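Alternansucrase (Leuconostoc mesenteroides, PDB 6HVG) is a glycoside hydrolase family 70 protein with a barrel-type core, a bound calcium ion and choline-binding-type repeats in its chain. Local coordinates at residues K517-W529 / R1174-F1187. Residues are numbered along the deposited sequence; the frame is centred on the assembly and turned at random.
Sequences KQTEDEAFDGLQW and RVDERGNQLKDTDF
Arg1174 carries most of the polar contact between residues 517-529 and 1174-1187, using its guanidinium edge. NE donates to Glu520 O at 2.7 Å, within the guanidinium plane. NH2 donates to Asp521 O at 2.7 Å, though this carbonyl lies tilted from the plane. NH1 gives a straighter bond to Gln528 OE1 at 3.0 Å (N-H...O angle 164°). The chain bends at chi2 (78°), which turns the group toward these three acceptors. The amide of Gln528 stands 74° from the guanidinium plane, and its NE2 donates to Asp525 O, which fixes the amide's rotation.

Two carboxylates add further bonds. Glu1177 OE1 takes the backbone N of Leu527 at 2.8 Å, from above the carboxylate plane. A water bridges the same OE1, Asp525 O and Glu1177 N. Glu1177 OE2 instead bonds Ser574. At the other end, Asp521 OD2 accepts from Thr1185 OG1 at 3.1 Å on its anti side. That hydroxyl also accepts from Phe1187 N, forming an ST turn.

Van der Waals contacts complete the interface. Leu1182, from the same segment as Arg1174, backs one guanidinium face with CD1. Leu527 crosses Glu1177 at about a right angle, CB against CB at 4.0 Å. Thr519 O meets the ring edge of Phe1187 at CD2, 3.5 Å away.

The contact joins a loop leading into helix 528-531 to the end of strand 1166-1175 and the loop after it. This strand belongs to an antiparallel sheet and pairs there with strand 534-537. Within this contact the buried guanidinium is met by neutral carbonyl dipoles, which would probably help offset its charge; NH1 is bonded elsewhere as well. Its bonds to Glu520 O and Asp521 O tie the loop backbone to the strand end.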
loop_
_atom_site.group_PDB
_atom_site.type_symbol
_atom_site.label_atom_id
_atom_site.label_comp_id
_atom_site.label_asym_id
_atom_site.label_seq_id
_atom_site.Cartn_x
_atom_site.Cartn_y
_atom_site.Cartn_z
ATOM N N LYS A 517 -8.579 -0.132 -16.868
ATOM C CA LYS A 517 -8.639 -0.516 -15.456
ATOM C C LYS A 517 -9.989 -0.322 -14.770
ATOM O O LYS A 517 -10.205 -0.821 -13.656
ATOM C CB LYS A 517 -7.584 0.263 -14.649
ATOM C CG LYS A 517 -7.992 1.685 -14.264
ATOM C CD LYS A 517 -6.865 2.418 -13.551
ATOM C CE LYS A 517 -7.283 3.824 -13.154
ATOM N NZ LYS A 517 -6.089 4.703 -12.980
ATOM N N GLN A 518 -10.894 0.411 -15.407
ATOM C CA GLN A 518 -12.234 0.633 -14.859
ATOM C C GLN A 518 -12.988 -0.677 -14.629
ATOM O O GLN A 518 -13.784 -0.800 -13.695
ATOM C CB GLN A 518 -13.021 1.547 -15.775
ATOM C CG GLN A 518 -12.426 2.940 -15.878
ATOM C CD GLN A 518 -13.265 3.892 -16.696
ATOM O OE1 GLN A 518 -14.288 3.519 -17.288
ATOM N NE2 GLN A 518 -12.809 5.134 -16.762
ATOM N N THR A 519 -12.699 -1.670 -15.462
ATOM C CA THR A 519 -13.252 -3.002 -15.274
ATOM C C THR A 519 -12.333 -3.924 -14.494
ATOM O O THR A 519 -12.574 -5.114 -14.454
ATOM C CB THR A 519 -13.595 -3.634 -16.635
ATOM O OG1 THR A 519 -12.469 -3.557 -17.522
ATOM C CG2 THR A 519 -14.774 -2.905 -17.237
ATOM N N GLU A 520 -11.271 -3.372 -13.907
ATOM C CA GLU A 520 -10.324 -4.159 -13.109
ATOM C C GLU A 520 -10.468 -3.926 -11.598
ATOM O O GLU A 520 -9.761 -4.540 -10.817
ATOM C CB GLU A 520 -8.876 -3.897 -13.554
ATOM C CG GLU A 520 -8.585 -4.406 -14.952
ATOM C CD GLU A 520 -7.147 -4.252 -15.357
ATOM O OE1 GLU A 520 -6.406 -3.579 -14.641
ATOM O OE2 GLU A 520 -6.759 -4.785 -16.415
ATOM N N ASP A 521 -11.381 -3.034 -11.207
ATOM C CA ASP A 521 -11.684 -2.781 -9.808
ATOM C C ASP A 521 -10.449 -2.416 -8.981
ATOM O O ASP A 521 -10.188 -3.023 -7.951
ATOM C CB ASP A 521 -12.396 -3.999 -9.220
ATOM C CG ASP A 521 -13.792 -4.203 -9.802
ATOM O OD1 ASP A 521 -14.338 -3.274 -10.431
ATOM O OD2 ASP A 521 -14.350 -5.312 -9.620
ATOM N N GLU A 522 -9.684 -1.441 -9.459
ATOM C CA GLU A 522 -8.568 -0.897 -8.712
ATOM C C GLU A 522 -8.983 -0.665 -7.263
ATOM O O GLU A 522 -10.025 -0.092 -7.000
ATOM C CB GLU A 522 -8.077 0.416 -9.338
ATOM C CG GLU A 522 -6.662 0.816 -8.915
ATOM C CD GLU A 522 -6.159 2.081 -9.587
ATOM O OE1 GLU A 522 -6.927 3.066 -9.664
ATOM O OE2 GLU A 522 -5.008 2.089 -10.072
ATOM N N ALA A 523 -8.174 -1.146 -6.329
ATOM C CA ALA A 523 -8.392 -0.945 -4.895
ATOM C C ALA A 523 -7.048 -0.749 -4.200
ATOM O O ALA A 523 -6.029 -1.211 -4.694
ATOM C CB ALA A 523 -9.101 -2.144 -4.294
ATOM N N PHE A 524 -7.041 -0.088 -3.049
ATOM C CA PHE A 524 -5.773 0.192 -2.369
ATOM C C PHE A 524 -5.752 -0.211 -0.916
ATOM O O PHE A 524 -4.917 0.213 -0.160
ATOM C CB PHE A 524 -5.424 1.658 -2.502
ATOM C CG PHE A 524 -5.201 2.094 -3.920
ATOM C CD1 PHE A 524 -6.248 2.582 -4.685
ATOM C CD2 PHE A 524 -3.943 2.019 -4.482
ATOM C CE1 PHE A 524 -6.035 3.000 -5.985
ATOM C CE2 PHE A 524 -3.725 2.431 -5.787
ATOM C CZ PHE A 524 -4.774 2.926 -6.539
ATOM N N ASP A 525 -6.637 -1.097 -0.522
ATOM C CA ASP A 525 -6.600 -1.514 0.842
ATOM C C ASP A 525 -5.598 -2.669 0.980
ATOM O O ASP A 525 -5.487 -3.527 0.109
ATOM C CB ASP A 525 -8.011 -1.832 1.354
ATOM C CG ASP A 525 -8.562 -3.097 0.780
ATOM O OD1 ASP A 525 -8.168 -4.188 1.294
ATOM O OD2 ASP A 525 -9.382 -2.991 -0.173
ATOM N N GLY A 526 -4.876 -2.671 2.095
ATOM C CA GLY A 526 -3.856 -3.670 2.375
ATOM C C GLY A 526 -2.708 -3.529 1.396
ATOM O O GLY A 526 -2.444 -2.416 0.885
ATOM N N LEU A 527 -2.056 -4.652 1.084
ATOM C CA LEU A 527 -0.911 -4.627 0.178
ATOM C C LEU A 527 -1.276 -4.197 -1.230
ATOM O O LEU A 527 -0.401 -3.894 -2.050
ATOM C CB LEU A 527 -0.254 -5.980 0.126
ATOM C CG LEU A 527 0.340 -6.505 1.440
ATOM C CD1 LEU A 527 0.984 -7.853 1.140
ATOM C CD2 LEU A 527 1.353 -5.561 2.057
ATOM N N GLN A 528 -2.574 -4.125 -1.507
ATOM C CA GLN A 528 -3.048 -3.561 -2.755
ATOM C C GLN A 528 -2.623 -2.113 -2.885
ATOM O O GLN A 528 -2.519 -1.577 -3.991
ATOM C CB GLN A 528 -4.554 -3.678 -2.853
ATOM C CG GLN A 528 -5.049 -5.111 -2.932
ATOM C CD GLN A 528 -6.536 -5.211 -3.095
ATOM O OE1 GLN A 528 -7.027 -5.808 -4.024
ATOM N NE2 GLN A 528 -7.255 -4.588 -2.217
ATOM N N TRP A 529 -2.356 -1.491 -1.749
ATOM C CA TRP A 529 -1.851 -0.129 -1.689
ATOM C C TRP A 529 -0.654 0.120 -2.604
ATOM O O TRP A 529 -0.484 1.232 -3.092
ATOM C CB TRP A 529 -1.460 0.195 -0.239
ATOM C CG TRP A 529 -0.820 1.509 -0.034
ATOM C CD1 TRP A 529 0.518 1.763 0.117
ATOM C CD2 TRP A 529 -1.484 2.767 0.073
ATOM N NE1 TRP A 529 0.727 3.119 0.298
ATOM C CE2 TRP A 529 -0.485 3.756 0.276
ATOM C CE3 TRP A 529 -2.820 3.158 -0.002
ATOM C CZ2 TRP A 529 -0.791 5.118 0.408
ATOM C CZ3 TRP A 529 -3.126 4.516 0.122
ATOM C CH2 TRP A 529 -2.114 5.480 0.324
ATOM N N ARG A 1174 -9.975 -11.493 -10.020
ATOM C CA ARG A 1174 -9.556 -10.337 -9.212
ATOM C C ARG A 1174 -9.585 -10.678 -7.744
ATOM O O ARG A 1174 -10.600 -11.109 -7.225
ATOM C CB ARG A 1174 -10.451 -9.151 -9.483
ATOM C CG ARG A 1174 -10.129 -7.892 -8.710
ATOM C CD ARG A 1174 -8.936 -7.160 -9.311
ATOM N NE ARG A 1174 -8.759 -5.873 -8.674
ATOM C CZ ARG A 1174 -8.295 -5.718 -7.436
ATOM N NH1 ARG A 1174 -7.918 -6.770 -6.694
ATOM N NH2 ARG A 1174 -8.191 -4.496 -6.934
ATOM N N VAL A 1175 -8.436 -10.508 -7.087
ATOM C CA VAL A 1175 -8.245 -10.980 -5.711
ATOM C C VAL A 1175 -7.552 -9.943 -4.872
ATOM O O VAL A 1175 -6.900 -9.032 -5.402
ATOM C CB VAL A 1175 -7.363 -12.230 -5.647
ATOM C CG1 VAL A 1175 -8.085 -13.430 -6.211
ATOM C CG2 VAL A 1175 -6.058 -12.005 -6.392
ATOM N N ASP A 1176 -7.695 -10.112 -3.558
ATOM C CA ASP A 1176 -6.978 -9.301 -2.572
ATOM C C ASP A 1176 -5.646 -9.959 -2.241
ATOM O O ASP A 1176 -5.299 -10.993 -2.823
ATOM C CB ASP A 1176 -7.833 -9.058 -1.320
ATOM C CG ASP A 1176 -8.165 -10.327 -0.542
ATOM O OD1 ASP A 1176 -7.497 -11.365 -0.700
ATOM O OD2 ASP A 1176 -9.093 -10.287 0.288
ATOM N N GLU A 1177 -4.875 -9.355 -1.348
ATOM C CA GLU A 1177 -3.522 -9.855 -1.074
ATOM C C GLU A 1177 -3.457 -11.324 -0.683
ATOM O O GLU A 1177 -2.466 -11.989 -0.982
ATOM C CB GLU A 1177 -2.866 -9.016 0.005
ATOM C CG GLU A 1177 -3.493 -9.183 1.382
ATOM C CD GLU A 1177 -3.052 -8.095 2.322
ATOM O OE1 GLU A 1177 -3.369 -6.920 2.058
ATOM O OE2 GLU A 1177 -2.370 -8.422 3.289
ATOM N N ARG A 1178 -4.515 -11.832 -0.053
ATOM C CA ARG A 1178 -4.594 -13.253 0.324
ATOM C C ARG A 1178 -5.099 -14.188 -0.772
ATOM O O ARG A 1178 -5.277 -15.388 -0.535
ATOM C CB ARG A 1178 -5.492 -13.430 1.555
ATOM C CG ARG A 1178 -4.935 -12.808 2.824
ATOM C CD ARG A 1178 -5.852 -13.029 4.001
ATOM N NE ARG A 1178 -5.255 -12.562 5.238
ATOM C CZ ARG A 1178 -5.155 -11.285 5.605
ATOM N NH1 ARG A 1178 -5.615 -10.310 4.828
ATOM N NH2 ARG A 1178 -4.558 -10.974 6.759
ATOM N N GLY A 1179 -5.365 -13.662 -1.954
ATOM C CA GLY A 1179 -5.871 -14.493 -3.041
ATOM C C GLY A 1179 -7.342 -14.879 -2.921
ATOM O O GLY A 1179 -7.781 -15.842 -3.508
ATOM N N ASN A 1180 -8.097 -14.108 -2.158
ATOM C CA ASN A 1180 -9.522 -14.291 -2.028
ATOM C C ASN A 1180 -10.222 -13.362 -2.967
ATOM O O ASN A 1180 -9.876 -12.194 -3.095
ATOM C CB ASN A 1180 -9.988 -13.999 -0.612
ATOM C CG ASN A 1180 -9.470 -15.009 0.376
ATOM O OD1 ASN A 1180 -9.334 -16.190 0.050
ATOM N ND2 ASN A 1180 -9.167 -14.549 1.593
ATOM N N GLN A 1181 -11.224 -13.896 -3.632
ATOM C CA GLN A 1181 -11.943 -13.147 -4.638
ATOM C C GLN A 1181 -12.526 -11.917 -3.979
ATOM O O GLN A 1181 -13.052 -12.028 -2.866
ATOM C CB GLN A 1181 -13.039 -14.057 -5.185
ATOM C CG GLN A 1181 -13.874 -13.480 -6.288
ATOM C CD GLN A 1181 -14.820 -14.499 -6.866
ATOM O OE1 GLN A 1181 -14.446 -15.642 -7.109
ATOM N NE2 GLN A 1181 -16.038 -14.067 -7.156
ATOM N N LEU A 1182 -12.434 -10.761 -4.642
ATOM C CA LEU A 1182 -13.065 -9.536 -4.108
ATOM C C LEU A 1182 -14.554 -9.777 -4.021
ATOM O O LEU A 1182 -15.098 -10.525 -4.828
ATOM C CB LEU A 1182 -12.797 -8.298 -4.969
ATOM C CG LEU A 1182 -11.464 -7.561 -4.859
ATOM C CD1 LEU A 1182 -11.522 -6.289 -5.692
ATOM C CD2 LEU A 1182 -11.065 -7.208 -3.439
ATOM N N LYS A 1183 -15.210 -9.184 -3.029
ATOM C CA LYS A 1183 -16.639 -9.472 -2.752
ATOM C C LYS A 1183 -17.564 -9.124 -3.924
ATOM O O LYS A 1183 -18.419 -9.927 -4.305
ATOM C CB LYS A 1183 -17.127 -8.808 -1.439
ATOM C CG LYS A 1183 -16.916 -7.300 -1.321
ATOM C CD LYS A 1183 -17.701 -6.695 -0.144
ATOM C CE LYS A 1183 -17.012 -6.870 1.213
ATOM N NZ LYS A 1183 -15.970 -5.834 1.489
ATOM N N ASP A 1184 -17.374 -7.942 -4.512
ATOM C CA ASP A 1184 -18.291 -7.438 -5.546
ATOM C C ASP A 1184 -17.586 -7.263 -6.896
ATOM O O ASP A 1184 -17.532 -6.152 -7.436
ATOM C CB ASP A 1184 -18.906 -6.099 -5.085
ATOM C CG ASP A 1184 -19.609 -6.203 -3.720
ATOM O OD1 ASP A 1184 -20.204 -7.268 -3.429
ATOM O OD2 ASP A 1184 -19.553 -5.213 -2.942
ATOM N N THR A 1185 -17.053 -8.358 -7.429
ATOM C CA THR A 1185 -16.318 -8.300 -8.675
ATOM C C THR A 1185 -16.947 -9.187 -9.741
ATOM O O THR A 1185 -17.302 -10.349 -9.499
ATOM C CB THR A 1185 -14.818 -8.695 -8.531
ATOM O OG1 THR A 1185 -14.131 -8.428 -9.757
ATOM C CG2 THR A 1185 -14.668 -10.196 -8.234
ATOM N N ASP A 1186 -17.035 -8.622 -10.939
ATOM C CA ASP A 1186 -17.443 -9.380 -12.111
ATOM C C ASP A 1186 -16.234 -10.044 -12.730
ATOM O O ASP A 1186 -16.389 -10.872 -13.618
ATOM C CB ASP A 1186 -18.099 -8.471 -13.168
ATOM C CG ASP A 1186 -19.153 -7.567 -12.577
ATOM O OD1 ASP A 1186 -19.887 -8.053 -11.674
ATOM O OD2 ASP A 1186 -19.212 -6.377 -12.994
ATOM N N PHE A 1187 -15.038 -9.659 -12.287
ATOM C CA PHE A 1187 -13.805 -10.209 -12.821
ATOM C C PHE A 1187 -13.514 -11.570 -12.185
ATOM O O PHE A 1187 -12.759 -11.673 -11.231
ATOM C CB PHE A 1187 -12.669 -9.232 -12.599
ATOM C CG PHE A 1187 -11.514 -9.403 -13.555
ATOM C CD1 PHE A 1187 -10.847 -10.620 -13.680
ATOM C CD2 PHE A 1187 -11.071 -8.326 -14.308
ATOM C CE1 PHE A 1187 -9.764 -10.746 -14.526
ATOM C CE2 PHE A 1187 -9.982 -8.456 -15.141
ATOM C CZ PHE A 1187 -9.333 -9.667 -15.254
HETATM O O HOH W 1 -5.345 -6.801 -0.051
#